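Local coordinates for protein EmrA (Aquifex aeolicus, PDB 4TKO) that serves as the periplasmic adaptor of a major facilitator superfamily multidrug efflux pump and probably takes part in moving xenobiotics across the cell envelope, at residues 268-273 / 344-349; 25-30 / 218-223; 125-130 / 145-150; 228-233 / 246-251. One frame throughout, in Å; residues are numbered along the deposited sequence.

Contact 1 (268-273 / 344-349)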
loop_
_atom_site.group_PDB
_atom_site.type_symbol
_atom_site.label_atom_id
_atom_site.label_comp_id
_atom_site.label_asym_id
_atom_site.label_seq_id
_atom_site.Cartn_x
_atom_site.Cartn_y
_atom_site.Cartn_z
ATOM N N LYS A 268 -0.597 53.235 42.747
ATOM C CA LYS A 268 -0.196 53.200 44.154
ATOM C C LYS A 268 -0.309 51.818 44.808
ATOM O O LYS A 268 0.703 51.201 45.146
ATOM C CB LYS A 268 -1.018 54.218 44.962
ATOM C CG LYS A 268 -1.684 55.305 44.111
ATOM C CD LYS A 268 -2.129 56.500 44.963
ATOM C CE LYS A 268 -3.053 57.445 44.188
ATOM N NZ LYS A 268 -4.488 57.083 44.364
ATOM N N GLY A 269 -1.530 51.323 44.973
ATOM C CA GLY A 269 -1.733 50.102 45.736
ATOM C C GLY A 269 -1.955 48.848 44.914
ATOM O O GLY A 269 -2.459 47.842 45.427
ATOM N N VAL A 270 -1.573 48.910 43.638
ATOM C CA VAL A 270 -1.795 47.819 42.698
ATOM C C VAL A 270 -0.678 46.770 42.751
ATOM O O VAL A 270 0.493 47.097 42.909
ATOM C CB VAL A 270 -1.908 48.351 41.271
ATOM C CG1 VAL A 270 -2.011 47.203 40.285
ATOM C CG2 VAL A 270 -3.103 49.272 41.141
ATOM N N LYS A 271 -1.040 45.508 42.585
ATOM C CA LYS A 271 -0.074 44.451 42.805
ATOM C C LYS A 271 -0.517 43.112 42.200
ATOM O O LYS A 271 -1.708 42.817 42.113
ATOM C CB LYS A 271 0.173 44.323 44.308
ATOM C CG LYS A 271 0.973 43.109 44.735
ATOM C CD LYS A 271 0.118 42.175 45.596
ATOM C CE LYS A 271 -0.526 42.907 46.770
ATOM N NZ LYS A 271 -1.509 42.027 47.461
ATOM N N VAL A 272 0.448 42.314 41.760
ATOM C CA VAL A 272 0.131 41.006 41.212
ATOM C C VAL A 272 -0.757 40.246 42.179
ATOM O O VAL A 272 -0.490 40.191 43.378
ATOM C CB VAL A 272 1.395 40.170 40.918
ATOM C CG1 VAL A 272 1.014 38.737 40.625
ATOM C CG2 VAL A 272 2.173 40.769 39.757
ATOM N N GLY A 273 -1.831 39.680 41.649
ATOM C CA GLY A 273 -2.762 38.913 42.450
ATOM C C GLY A 273 -4.083 39.628 42.646
ATOM O O GLY A 273 -5.093 39.006 42.998
ATOM N N VAL A 344 -11.513 49.586 32.723
ATOM C CA VAL A 344 -11.005 48.584 33.650
ATOM C C VAL A 344 -10.791 49.138 35.035
ATOM O O VAL A 344 -10.291 50.241 35.184
ATOM C CB VAL A 344 -9.687 47.969 33.159
ATOM C CG1 VAL A 344 -8.964 47.246 34.290
ATOM C CG2 VAL A 344 -9.963 46.997 32.063
ATOM N N GLU A 345 -11.185 48.366 36.047
ATOM C CA GLU A 345 -11.009 48.776 37.434
ATOM C C GLU A 345 -10.152 47.761 38.155
ATOM O O GLU A 345 -10.478 46.572 38.177
ATOM C CB GLU A 345 -12.358 48.936 38.136
ATOM C CG GLU A 345 -13.211 50.066 37.551
ATOM C CD GLU A 345 -14.479 50.336 38.352
ATOM O OE1 GLU A 345 -14.662 49.681 39.395
ATOM O OE2 GLU A 345 -15.287 51.204 37.942
ATOM N N ILE A 346 -9.044 48.205 38.739
ATOM C CA ILE A 346 -8.211 47.274 39.499
ATOM C C ILE A 346 -8.261 47.592 40.990
ATOM O O ILE A 346 -8.278 48.754 41.397
ATOM C CB ILE A 346 -6.757 47.286 39.026
ATOM C CG1 ILE A 346 -6.690 47.244 37.503
ATOM C CG2 ILE A 346 -6.025 46.093 39.578
ATOM C CD1 ILE A 346 -5.269 47.225 36.959
ATOM N N ARG A 347 -8.245 46.558 41.787
ATOM C CA ARG A 347 -8.334 46.694 43.212
ATOM C C ARG A 347 -7.012 47.011 43.885
ATOM O O ARG A 347 -6.066 46.270 43.809
ATOM C CB ARG A 347 -8.928 45.425 43.782
ATOM C CG ARG A 347 -9.050 45.402 45.280
ATOM C CD ARG A 347 -9.861 46.559 45.814
ATOM N NE ARG A 347 -10.928 46.091 46.668
ATOM C CZ ARG A 347 -11.162 46.524 47.889
ATOM N NH1 ARG A 347 -10.404 47.455 48.417
ATOM N NH2 ARG A 347 -12.164 46.018 48.574
ATOM N N ARG A 348 -6.969 48.153 44.565
ATOM C CA ARG A 348 -5.809 48.528 45.363
ATOM C C ARG A 348 -5.763 47.760 46.689
ATOM O O ARG A 348 -6.734 47.119 47.078
ATOM C CB ARG A 348 -5.811 50.028 45.627
ATOM C CG ARG A 348 -5.564 50.862 44.398
ATOM C CD ARG A 348 -5.287 52.295 44.796
ATOM N NE ARG A 348 -4.946 53.140 43.661
ATOM C CZ ARG A 348 -5.813 53.944 43.051
ATOM N NH1 ARG A 348 -7.070 53.998 43.480
ATOM N NH2 ARG A 348 -5.426 54.690 42.020
ATOM N N THR A 349 -4.631 47.820 47.380
ATOM C CA THR A 349 -4.509 47.161 48.678
ATOM C C THR A 349 -3.866 48.078 49.717
ATOM O O THR A 349 -4.030 47.878 50.922
ATOM C CB THR A 349 -3.691 45.872 48.573
ATOM O OG1 THR A 349 -4.181 45.087 47.480
ATOM C CG2 THR A 349 -3.805 45.075 49.864
#
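Ile346 makes the first contact with 268-273: its CG2 branch lies 4.2 Å from CG1 of Val270, and both residues are buried. Ile346 also rests on Leu262 of strand 256-263, so the loop valine extends an apolar layer that already joins two strands. Arg347 turns its side chain away from the loop; its carbonyl O is taken by the side-chain amide of Asn274. The fold here is the AaeA-like beta-barrel of the adaptor. Strand 342-347 pairs with 7-24 and 275-280, while residues 268-273 belong to the connection between barrel strands 256-263 and 275-280; residues 268-271 run at 97° to residues 346-349. Next comes Arg348, whose CA is 4.4 Å from that of Gly269, a residue with no side chain to hold the two backbones apart. With CG beside its own backbone N (chi1 -69°) and the chain extended to NE, the arginine runs past Gly269, whose N sits at the edge of the guanidinium. Lys268 reaches over one guanidinium face, NZ being 3.5 Å from Arg348 NH2. Both are donors, so no bond forms and the two positive groups should repel somewhat; Arg348 itself makes weak hydrogen bonds to Lys266 O through NH2 and to Ile5 O through NH1. Thr349 N donates to Gly269 O at 2.9 Å with a bent N-H...O angle of 131°, while Thr349 OG1 is bonded to Asn274 ND2.

Contact 2 (25-30 / 218-223)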
loop_
_atom_site.group_PDB
_atom_site.type_symbol
_atom_site.label_atom_id
_atom_site.label_comp_id
_atom_site.label_asym_id
_atom_site.label_seq_id
_atom_site.Cartn_x
_atom_site.Cartn_y
_atom_site.Cartn_z
ATOM N N PHE A 25 -2.583 26.029 3.694
ATOM C CA PHE A 25 -2.895 24.841 2.900
ATOM C C PHE A 25 -1.619 23.999 2.768
ATOM O O PHE A 25 -0.509 24.553 2.738
ATOM C CB PHE A 25 -3.424 25.225 1.507
ATOM C CG PHE A 25 -4.735 25.987 1.522
ATOM C CD1 PHE A 25 -4.751 27.356 1.706
ATOM C CD2 PHE A 25 -5.949 25.329 1.317
ATOM C CE1 PHE A 25 -5.954 28.063 1.721
ATOM C CE2 PHE A 25 -7.145 26.021 1.321
ATOM C CZ PHE A 25 -7.149 27.390 1.523
ATOM N N ARG A 26 -1.767 22.676 2.696
ATOM C CA ARG A 26 -0.605 21.799 2.539
ATOM C C ARG A 26 -0.242 21.663 1.066
ATOM O O ARG A 26 0.787 21.100 0.713
ATOM C CB ARG A 26 -0.857 20.432 3.172
ATOM C CG ARG A 26 -1.324 20.506 4.639
ATOM C CD ARG A 26 -1.513 19.132 5.247
ATOM N NE ARG A 26 -0.368 18.266 4.976
ATOM C CZ ARG A 26 -0.462 17.010 4.539
ATOM N NH1 ARG A 26 -1.653 16.461 4.336
ATOM N NH2 ARG A 26 0.634 16.296 4.312
ATOM N N VAL A 27 -1.079 22.220 0.208
ATOM C CA VAL A 27 -0.780 22.310 -1.214
ATOM C C VAL A 27 -0.997 23.747 -1.695
ATOM O O VAL A 27 -1.657 24.555 -1.023
ATOM C CB VAL A 27 -1.667 21.347 -2.063
ATOM C CG1 VAL A 27 -1.400 19.911 -1.698
ATOM C CG2 VAL A 27 -3.130 21.666 -1.878
ATOM N N SER A 28 -0.462 24.062 -2.867
ATOM C CA SER A 28 -0.697 25.364 -3.458
ATOM C C SER A 28 -1.928 25.323 -4.359
ATOM O O SER A 28 -2.402 24.255 -4.729
ATOM C CB SER A 28 0.529 25.830 -4.247
ATOM O OG SER A 28 0.738 25.008 -5.377
ATOM N N GLY A 29 -2.443 26.496 -4.709
ATOM C CA GLY A 29 -3.609 26.559 -5.556
ATOM C C GLY A 29 -4.266 27.915 -5.522
ATOM O O GLY A 29 -3.750 28.825 -4.885
ATOM N N LYS A 30 -5.396 28.040 -6.220
ATOM C CA LYS A 30 -6.150 29.290 -6.317
ATOM C C LYS A 30 -7.311 29.266 -5.346
ATOM O O LYS A 30 -8.156 28.364 -5.410
ATOM C CB LYS A 30 -6.680 29.513 -7.748
ATOM C CG LYS A 30 -7.357 30.858 -7.947
ATOM C CD LYS A 30 -7.930 31.051 -9.338
ATOM C CE LYS A 30 -7.577 32.420 -9.898
ATOM N NZ LYS A 30 -6.261 32.349 -10.633
ATOM N N LYS A 218 -7.855 16.341 -1.004
ATOM C CA LYS A 218 -8.453 16.580 0.301
ATOM C C LYS A 218 -7.829 17.814 0.985
ATOM O O LYS A 218 -8.502 18.535 1.723
ATOM C CB LYS A 218 -8.303 15.321 1.176
ATOM C CG LYS A 218 -8.808 15.468 2.601
ATOM C CD LYS A 218 -8.772 14.138 3.339
ATOM C CE LYS A 218 -8.709 14.344 4.847
ATOM N NZ LYS A 218 -7.468 15.072 5.265
ATOM N N ASP A 219 -6.551 18.067 0.718
ATOM C CA ASP A 219 -5.858 19.198 1.327
ATOM C C ASP A 219 -6.237 20.547 0.722
ATOM O O ASP A 219 -5.713 21.596 1.143
ATOM C CB ASP A 219 -4.337 19.023 1.224
ATOM C CG ASP A 219 -3.803 17.973 2.180
ATOM O OD1 ASP A 219 -4.380 17.827 3.295
ATOM O OD2 ASP A 219 -2.804 17.299 1.800
ATOM N N THR A 220 -7.127 20.532 -0.266
ATOM C CA THR A 220 -7.534 21.783 -0.888
ATOM C C THR A 220 -8.585 22.461 -0.024
ATOM O O THR A 220 -8.901 23.631 -0.232
ATOM C CB THR A 220 -8.067 21.595 -2.314
ATOM O OG1 THR A 220 -9.137 20.648 -2.307
ATOM C CG2 THR A 220 -6.963 21.110 -3.245
ATOM N N VAL A 221 -9.114 21.743 0.961
ATOM C CA VAL A 221 -9.965 22.404 1.930
ATOM C C VAL A 221 -9.229 22.640 3.237
ATOM O O VAL A 221 -8.836 21.712 3.926
ATOM C CB VAL A 221 -11.255 21.619 2.215
ATOM C CG1 VAL A 221 -12.105 22.388 3.217
ATOM C CG2 VAL A 221 -12.045 21.403 0.931
ATOM N N LEU A 222 -9.044 23.906 3.561
ATOM C CA LEU A 222 -8.449 24.316 4.821
ATOM C C LEU A 222 -9.397 24.152 6.012
ATOM O O LEU A 222 -10.325 24.939 6.175
ATOM C CB LEU A 222 -8.004 25.775 4.702
ATOM C CG LEU A 222 -7.355 26.383 5.935
ATOM C CD1 LEU A 222 -6.240 25.482 6.458
ATOM C CD2 LEU A 222 -6.815 27.743 5.598
ATOM N N ILE A 223 -9.170 23.152 6.858
ATOM C CA ILE A 223 -10.052 22.976 8.011
ATOM C C ILE A 223 -9.336 23.383 9.285
ATOM O O ILE A 223 -8.108 23.365 9.336
ATOM C CB ILE A 223 -10.574 21.525 8.151
ATOM C CG1 ILE A 223 -9.503 20.598 8.702
ATOM C CG2 ILE A 223 -11.088 21.007 6.824
ATOM C CD1 ILE A 223 -10.014 19.202 8.961
#
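Phe25 and Arg26 both hold CG beside the backbone N (chi1 -63° and -53°), yet their side chains meet different parts of 218-223. The phenylalanine ring reaches Leu222, whereas the arginine chain, bent at chi3 (48°), brings NH1 up to the carboxylate of Asp219. Leu222 CB stands over a face of the Phe25 ring, 3.9 Å from its centroid, in a CH-pi contact, and the two side chains cross at about a right angle. At the ring edge lie two backbone carbonyls: Thr220 O is 3.3 Å from Phe25 CE2, and Asp219 O is 3.7 Å from CD2. Val27 fills in beside them, its CG2 lying 4.1 Å from Thr220 CG2. The hydroxyl of Thr220 is bonded instead to Ile217 O. Residues 218-221 form a type I turn that leads from helix 202-218 into strand 221-223. The contact therefore lies where the helical hairpin, predicted to be a coiled coil, meets the barrel-sandwich hybrid, the lipoyl-like domain of these adaptors; Ala49 and Leu51 of strand 47-51 also touch the Phe25 side chain. Arg26 NH1 comes within 2.9 Å of Asp219 OD2, but the guanidinium and carboxylate planes are nearly perpendicular, and the oxygen lies well out of the guanidinium plane. No N-H points at it. NH1 also lies 3.2 Å from Asp219 OD1, so it sits near both oxygens without a hydrogen bond to either. The pairing is thus one of charge without hydrogen-bond direction, set at the exposed margin of an apolar contact, and probably constrains guanidinium rotation less than a two-pronged bridge would.

Contact 3 (125-130 / 145-150)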
loop_
_atom_site.group_PDB
_atom_site.type_symbol
_atom_site.label_atom_id
_atom_site.label_comp_id
_atom_site.label_asym_id
_atom_site.label_seq_id
_atom_site.Cartn_x
_atom_site.Cartn_y
_atom_site.Cartn_z
ATOM N N LEU A 125 20.592 -78.288 -23.539
ATOM C CA LEU A 125 21.064 -79.520 -22.926
ATOM C C LEU A 125 20.695 -80.751 -23.764
ATOM O O LEU A 125 21.532 -81.619 -23.993
ATOM C CB LEU A 125 20.511 -79.651 -21.506
ATOM C CG LEU A 125 20.988 -78.514 -20.599
ATOM C CD1 LEU A 125 20.626 -78.801 -19.160
ATOM C CD2 LEU A 125 22.491 -78.244 -20.749
ATOM N N ASP A 126 19.452 -80.829 -24.223
ATOM C CA ASP A 126 19.048 -81.957 -25.055
ATOM C C ASP A 126 19.957 -82.021 -26.267
ATOM O O ASP A 126 20.469 -83.080 -26.609
ATOM C CB ASP A 126 17.584 -81.850 -25.493
ATOM C CG ASP A 126 16.614 -82.282 -24.402
ATOM O OD1 ASP A 126 17.038 -82.995 -23.462
ATOM O OD2 ASP A 126 15.423 -81.913 -24.493
ATOM N N TRP A 127 20.169 -80.865 -26.887
ATOM C CA TRP A 127 21.035 -80.727 -28.049
ATOM C C TRP A 127 22.438 -81.277 -27.774
ATOM O O TRP A 127 22.914 -82.144 -28.509
ATOM C CB TRP A 127 21.101 -79.254 -28.474
ATOM C CG TRP A 127 21.577 -79.041 -29.878
ATOM C CD1 TRP A 127 20.805 -78.975 -31.016
ATOM C CD2 TRP A 127 22.931 -78.860 -30.299
ATOM N NE1 TRP A 127 21.607 -78.767 -32.117
ATOM C CE2 TRP A 127 22.922 -78.689 -31.706
ATOM C CE3 TRP A 127 24.165 -78.827 -29.631
ATOM C CZ2 TRP A 127 24.084 -78.493 -32.450
ATOM C CZ3 TRP A 127 25.323 -78.629 -30.366
ATOM C CH2 TRP A 127 25.273 -78.465 -31.763
ATOM N N GLU A 128 23.091 -80.777 -26.724
ATOM C CA GLU A 128 24.413 -81.278 -26.313
ATOM C C GLU A 128 24.433 -82.795 -26.201
ATOM O O GLU A 128 25.312 -83.466 -26.744
ATOM C CB GLU A 128 24.842 -80.687 -24.966
ATOM C CG GLU A 128 25.148 -79.190 -24.960
ATOM C CD GLU A 128 25.962 -78.769 -23.738
ATOM O OE1 GLU A 128 25.384 -78.171 -22.800
ATOM O OE2 GLU A 128 27.184 -79.041 -23.717
ATOM N N ARG A 129 23.451 -83.321 -25.478
ATOM C CA ARG A 129 23.327 -84.744 -25.236
ATOM C C ARG A 129 23.139 -85.498 -26.552
ATOM O O ARG A 129 23.973 -86.323 -26.925
ATOM C CB ARG A 129 22.165 -84.997 -24.268
ATOM C CG ARG A 129 21.628 -86.414 -24.219
ATOM C CD ARG A 129 20.416 -86.487 -23.298
ATOM N NE ARG A 129 19.822 -87.821 -23.267
ATOM C CZ ARG A 129 18.531 -88.064 -23.056
ATOM N NH1 ARG A 129 17.679 -87.061 -22.857
ATOM N NH2 ARG A 129 18.093 -89.313 -23.058
ATOM N N TYR A 130 22.053 -85.210 -27.258
ATOM C CA TYR A 130 21.769 -85.864 -28.531
ATOM C C TYR A 130 22.940 -85.770 -29.530
ATOM O O TYR A 130 23.148 -86.668 -30.341
ATOM C CB TYR A 130 20.512 -85.269 -29.154
ATOM C CG TYR A 130 19.215 -85.897 -28.699
ATOM C CD1 TYR A 130 18.660 -85.588 -27.466
ATOM C CD2 TYR A 130 18.525 -86.777 -29.527
ATOM C CE1 TYR A 130 17.458 -86.164 -27.060
ATOM C CE2 TYR A 130 17.327 -87.351 -29.135
ATOM C CZ TYR A 130 16.800 -87.046 -27.903
ATOM O OH TYR A 130 15.611 -87.628 -27.527
ATOM N N GLU A 145 18.809 -83.984 -35.355
ATOM C CA GLU A 145 18.475 -82.792 -36.116
ATOM C C GLU A 145 17.074 -82.342 -35.704
ATOM O O GLU A 145 16.748 -81.158 -35.770
ATOM C CB GLU A 145 18.572 -83.047 -37.626
ATOM C CG GLU A 145 17.323 -83.641 -38.256
ATOM C CD GLU A 145 17.587 -84.248 -39.631
ATOM O OE1 GLU A 145 18.756 -84.599 -39.925
ATOM O OE2 GLU A 145 16.620 -84.376 -40.413
ATOM N N GLU A 146 16.262 -83.290 -35.251
ATOM C CA GLU A 146 14.930 -82.980 -34.739
ATOM C C GLU A 146 15.020 -81.994 -33.569
ATOM O O GLU A 146 14.255 -81.031 -33.478
ATOM C CB GLU A 146 14.224 -84.266 -34.306
ATOM C CG GLU A 146 12.803 -84.092 -33.809
ATOM C CD GLU A 146 12.207 -85.396 -33.302
ATOM O OE1 GLU A 146 12.824 -86.465 -33.531
ATOM O OE2 GLU A 146 11.126 -85.351 -32.672
ATOM N N VAL A 147 15.972 -82.246 -32.681
ATOM C CA VAL A 147 16.286 -81.345 -31.579
ATOM C C VAL A 147 16.889 -80.054 -32.118
ATOM O O VAL A 147 16.458 -78.965 -31.758
ATOM C CB VAL A 147 17.265 -82.014 -30.573
ATOM C CG1 VAL A 147 17.940 -80.987 -29.656
ATOM C CG2 VAL A 147 16.540 -83.085 -29.770
ATOM N N ASP A 148 17.873 -80.195 -33.000
ATOM C CA ASP A 148 18.587 -79.064 -33.572
ATOM C C ASP A 148 17.661 -78.021 -34.214
ATOM O O ASP A 148 17.846 -76.819 -34.017
ATOM C CB ASP A 148 19.607 -79.556 -34.603
ATOM C CG ASP A 148 20.113 -78.442 -35.502
ATOM O OD1 ASP A 148 19.453 -78.168 -36.534
ATOM O OD2 ASP A 148 21.169 -77.847 -35.181
ATOM N N THR A 149 16.666 -78.453 -34.976
ATOM C CA THR A 149 15.836 -77.468 -35.642
ATOM C C THR A 149 14.788 -76.908 -34.690
ATOM O O THR A 149 14.306 -75.792 -34.887
ATOM C CB THR A 149 15.154 -78.030 -36.904
ATOM O OG1 THR A 149 14.034 -78.849 -36.536
ATOM C CG2 THR A 149 16.176 -78.799 -37.776
ATOM N N ASN A 150 14.439 -77.659 -33.652
ATOM C CA ASN A 150 13.613 -77.078 -32.600
ATOM C C ASN A 150 14.356 -75.956 -31.873
ATOM O O ASN A 150 13.758 -74.956 -31.477
ATOM C CB ASN A 150 13.170 -78.128 -31.586
ATOM C CG ASN A 150 12.459 -77.507 -30.386
ATOM O OD1 ASN A 150 11.661 -76.575 -30.537
ATOM N ND2 ASN A 150 12.763 -78.003 -29.189
#
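The helix segments 125-130 and 145-150 run antiparallel, their axes 9.2 Å apart at closest approach and their N-to-C directions 151° apart, with the CA atoms of Trp127 and Val147 nearest each other. Val147 points into the interface and divides its two methyls between two aromatic residues. CG1 lies 3.5 Å from Trp127 CA and close to the base of the indole. CG2 sits over the centre of the Tyr130 ring, 4.0 Å from the centroid and 9° off the normal, a CH-pi contact. These helices, 102-135 and 141-156, are consecutive and meet across a short turn, forming the tip of a long helical hairpin, predicted as coiled coil for much of its length, far from the beta domains. Trp127 and Asp148 each hold CG anti to the backbone N, and their side chains lie alongside, pointing the same way. The indole donates from NE1 to Asp148 OD2 at 3.2 Å, with an N-H...O angle of 157°. OD2 accepts on its anti lone pair and lies close to the ring plane; Lys152 NZ forms a long, weak ion pair with it. The Trp127 ring also meets that of Phe144, while Leu151 touches its side chain.

Contact 4 (228-233 / 246-251)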
loop_
_atom_site.group_PDB
_atom_site.type_symbol
_atom_site.label_atom_id
_atom_site.label_comp_id
_atom_site.label_asym_id
_atom_site.label_seq_id
_atom_site.Cartn_x
_atom_site.Cartn_y
_atom_site.Cartn_z
ATOM N N GLY A 228 -11.309 27.997 18.070
ATOM C CA GLY A 228 -10.640 29.278 18.203
ATOM C C GLY A 228 -11.337 30.389 17.446
ATOM O O GLY A 228 -12.392 30.156 16.839
ATOM N N VAL A 229 -10.776 31.599 17.487
ATOM C CA VAL A 229 -11.396 32.697 16.760
ATOM C C VAL A 229 -10.430 33.235 15.711
ATOM O O VAL A 229 -9.211 33.273 15.930
ATOM C CB VAL A 229 -11.855 33.842 17.711
ATOM C CG1 VAL A 229 -12.511 33.244 18.939
ATOM C CG2 VAL A 229 -10.701 34.670 18.146
ATOM N N VAL A 230 -10.973 33.646 14.572
ATOM C CA VAL A 230 -10.135 34.096 13.475
ATOM C C VAL A 230 -9.611 35.484 13.758
ATOM O O VAL A 230 -10.344 36.467 13.721
ATOM C CB VAL A 230 -10.879 34.091 12.142
ATOM C CG1 VAL A 230 -9.939 34.491 11.041
ATOM C CG2 VAL A 230 -11.430 32.719 11.877
ATOM N N ALA A 231 -8.314 35.538 14.029
ATOM C CA ALA A 231 -7.630 36.756 14.419
ATOM C C ALA A 231 -7.202 37.589 13.222
ATOM O O ALA A 231 -7.084 38.814 13.339
ATOM C CB ALA A 231 -6.416 36.412 15.283
ATOM N N LYS A 232 -6.951 36.923 12.091
ATOM C CA LYS A 232 -6.550 37.592 10.853
ATOM C C LYS A 232 -6.923 36.739 9.653
ATOM O O LYS A 232 -6.982 35.511 9.742
ATOM C CB LYS A 232 -5.041 37.884 10.836
ATOM C CG LYS A 232 -4.563 38.839 11.934
ATOM C CD LYS A 232 -3.924 40.115 11.369
ATOM C CE LYS A 232 -3.896 41.262 12.404
ATOM N NZ LYS A 232 -5.196 42.024 12.417
ATOM N N ARG A 233 -7.194 37.396 8.531
ATOM C CA ARG A 233 -7.403 36.696 7.273
ATOM C C ARG A 233 -6.519 37.291 6.193
ATOM O O ARG A 233 -6.643 38.461 5.851
ATOM C CB ARG A 233 -8.869 36.753 6.832
ATOM C CG ARG A 233 -9.058 36.237 5.422
ATOM C CD ARG A 233 -10.491 35.862 5.128
ATOM N NE ARG A 233 -11.316 37.047 4.918
ATOM C CZ ARG A 233 -11.381 37.724 3.778
ATOM N NH1 ARG A 233 -10.670 37.330 2.733
ATOM N NH2 ARG A 233 -12.149 38.803 3.691
ATOM N N PRO A 246 0.635 31.367 5.064
ATOM C CA PRO A 246 -0.410 31.734 6.024
ATOM C C PRO A 246 -1.691 32.269 5.365
ATOM O O PRO A 246 -1.664 33.210 4.569
ATOM C CB PRO A 246 0.260 32.827 6.858
ATOM C CG PRO A 246 1.715 32.558 6.732
ATOM C CD PRO A 246 1.883 32.105 5.313
ATOM N N ALA A 247 -2.814 31.660 5.725
ATOM C CA ALA A 247 -4.124 32.039 5.224
ATOM C C ALA A 247 -4.948 32.741 6.317
ATOM O O ALA A 247 -5.570 33.769 6.054
ATOM C CB ALA A 247 -4.861 30.804 4.699
ATOM N N PHE A 248 -4.973 32.161 7.521
ATOM C CA PHE A 248 -5.598 32.793 8.682
ATOM C C PHE A 248 -4.690 32.729 9.886
ATOM O O PHE A 248 -3.724 31.954 9.926
ATOM C CB PHE A 248 -6.931 32.132 9.066
ATOM C CG PHE A 248 -7.917 32.036 7.941
ATOM C CD1 PHE A 248 -7.789 31.049 6.974
ATOM C CD2 PHE A 248 -8.979 32.914 7.863
ATOM C CE1 PHE A 248 -8.696 30.963 5.942
ATOM C CE2 PHE A 248 -9.890 32.832 6.830
ATOM C CZ PHE A 248 -9.755 31.854 5.874
ATOM N N ALA A 249 -5.021 33.541 10.882
ATOM C CA ALA A 249 -4.497 33.346 12.223
ATOM C C ALA A 249 -5.635 32.918 13.165
ATOM O O ALA A 249 -6.701 33.522 13.173
ATOM C CB ALA A 249 -3.839 34.597 12.707
ATOM N N LEU A 250 -5.410 31.860 13.934
ATOM C CA LEU A 250 -6.419 31.364 14.853
ATOM C C LEU A 250 -5.955 31.530 16.281
ATOM O O LEU A 250 -4.833 31.169 16.619
ATOM C CB LEU A 250 -6.727 29.902 14.592
ATOM C CG LEU A 250 -8.162 29.502 14.912
ATOM C CD1 LEU A 250 -9.117 30.338 14.099
ATOM C CD2 LEU A 250 -8.360 28.036 14.616
ATOM N N VAL A 251 -6.829 32.083 17.114
ATOM C CA VAL A 251 -6.507 32.324 18.507
ATOM C C VAL A 251 -7.221 31.316 19.393
ATOM O O VAL A 251 -8.426 31.090 19.274
ATOM C CB VAL A 251 -6.899 33.756 18.928
ATOM C CG1 VAL A 251 -6.778 33.945 20.457
ATOM C CG2 VAL A 251 -6.045 34.759 18.182
#
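Strands 228-233 and 246-251 form an antiparallel pair interrupted by a classic beta bulge, within the barrel-sandwich hybrid of the adaptor. The register is the evidence: Val229 pairs with Val251 and Val230 with Leu250, but Ala231 and Lys232 then both face Ala249, so one strand carries an extra residue before Arg233 meets Phe248. Four backbone hydrogen bonds fix this arrangement. Val229 N donates to Val251 O at 3.0 Å and Val251 N to Val229 O at 2.9 Å. Beyond them the bulge divides the bonds of Ala249: its O receives Ala231 N at 2.7 Å, while its N donates to Lys232 O at 3.0 Å, approaching from above the carbonyl plane. CA-H...O contacts supplement these, among them Phe248 CA to Lys232 O. Apolar packing occurs on both faces of the pair. On one, Val229 lies against Val251 and Lys232 CB against Ala249; Phe256 touches both valines. On the other, Val230 stands between two partners, its CG2 4.0 Å from Leu250 CD1 and its CG1 at the edge of the Phe248 ring, 3.7 Å from CD2. The bulge residue Ala231, which points at the other strand, brings its CB to 3.4 Å from Val251 CG2. Charge enters at the end of the pair. Arg233 carries its guanidinium to a salt bridge from NE to Asp37 OD1. With CG anti to the backbone N (chi1 170°), its aliphatic chain lies beside the phenylalanine, pointing the same way, and Arg233 CD ends 3.5 Å from Phe248 CE2.

In the fold
Contact 3 lies toward one end of an elongated chain and contact 1 toward the other, their centres about 149 Å apart. Contacts 2 and 4 lie between, with centres about 16 Å apart; they touch through Leu222 on Phe248 and Ala247. Contact 2 joins segments whose closest ends are 188 residues apart; the helical hairpin carrying contact 3 lies in the chain between them, together with strands 41-42 and 47-51. Contact 4 follows, then contact 1. These two reach the same curled antiparallel sheet, linked by strand 7-24, although their centres are about 33 Å apart. The spatial order is therefore beta-barrel, barrel-sandwich hybrid, hairpin base and hairpin end, consistent with an adaptor spanning the periplasm.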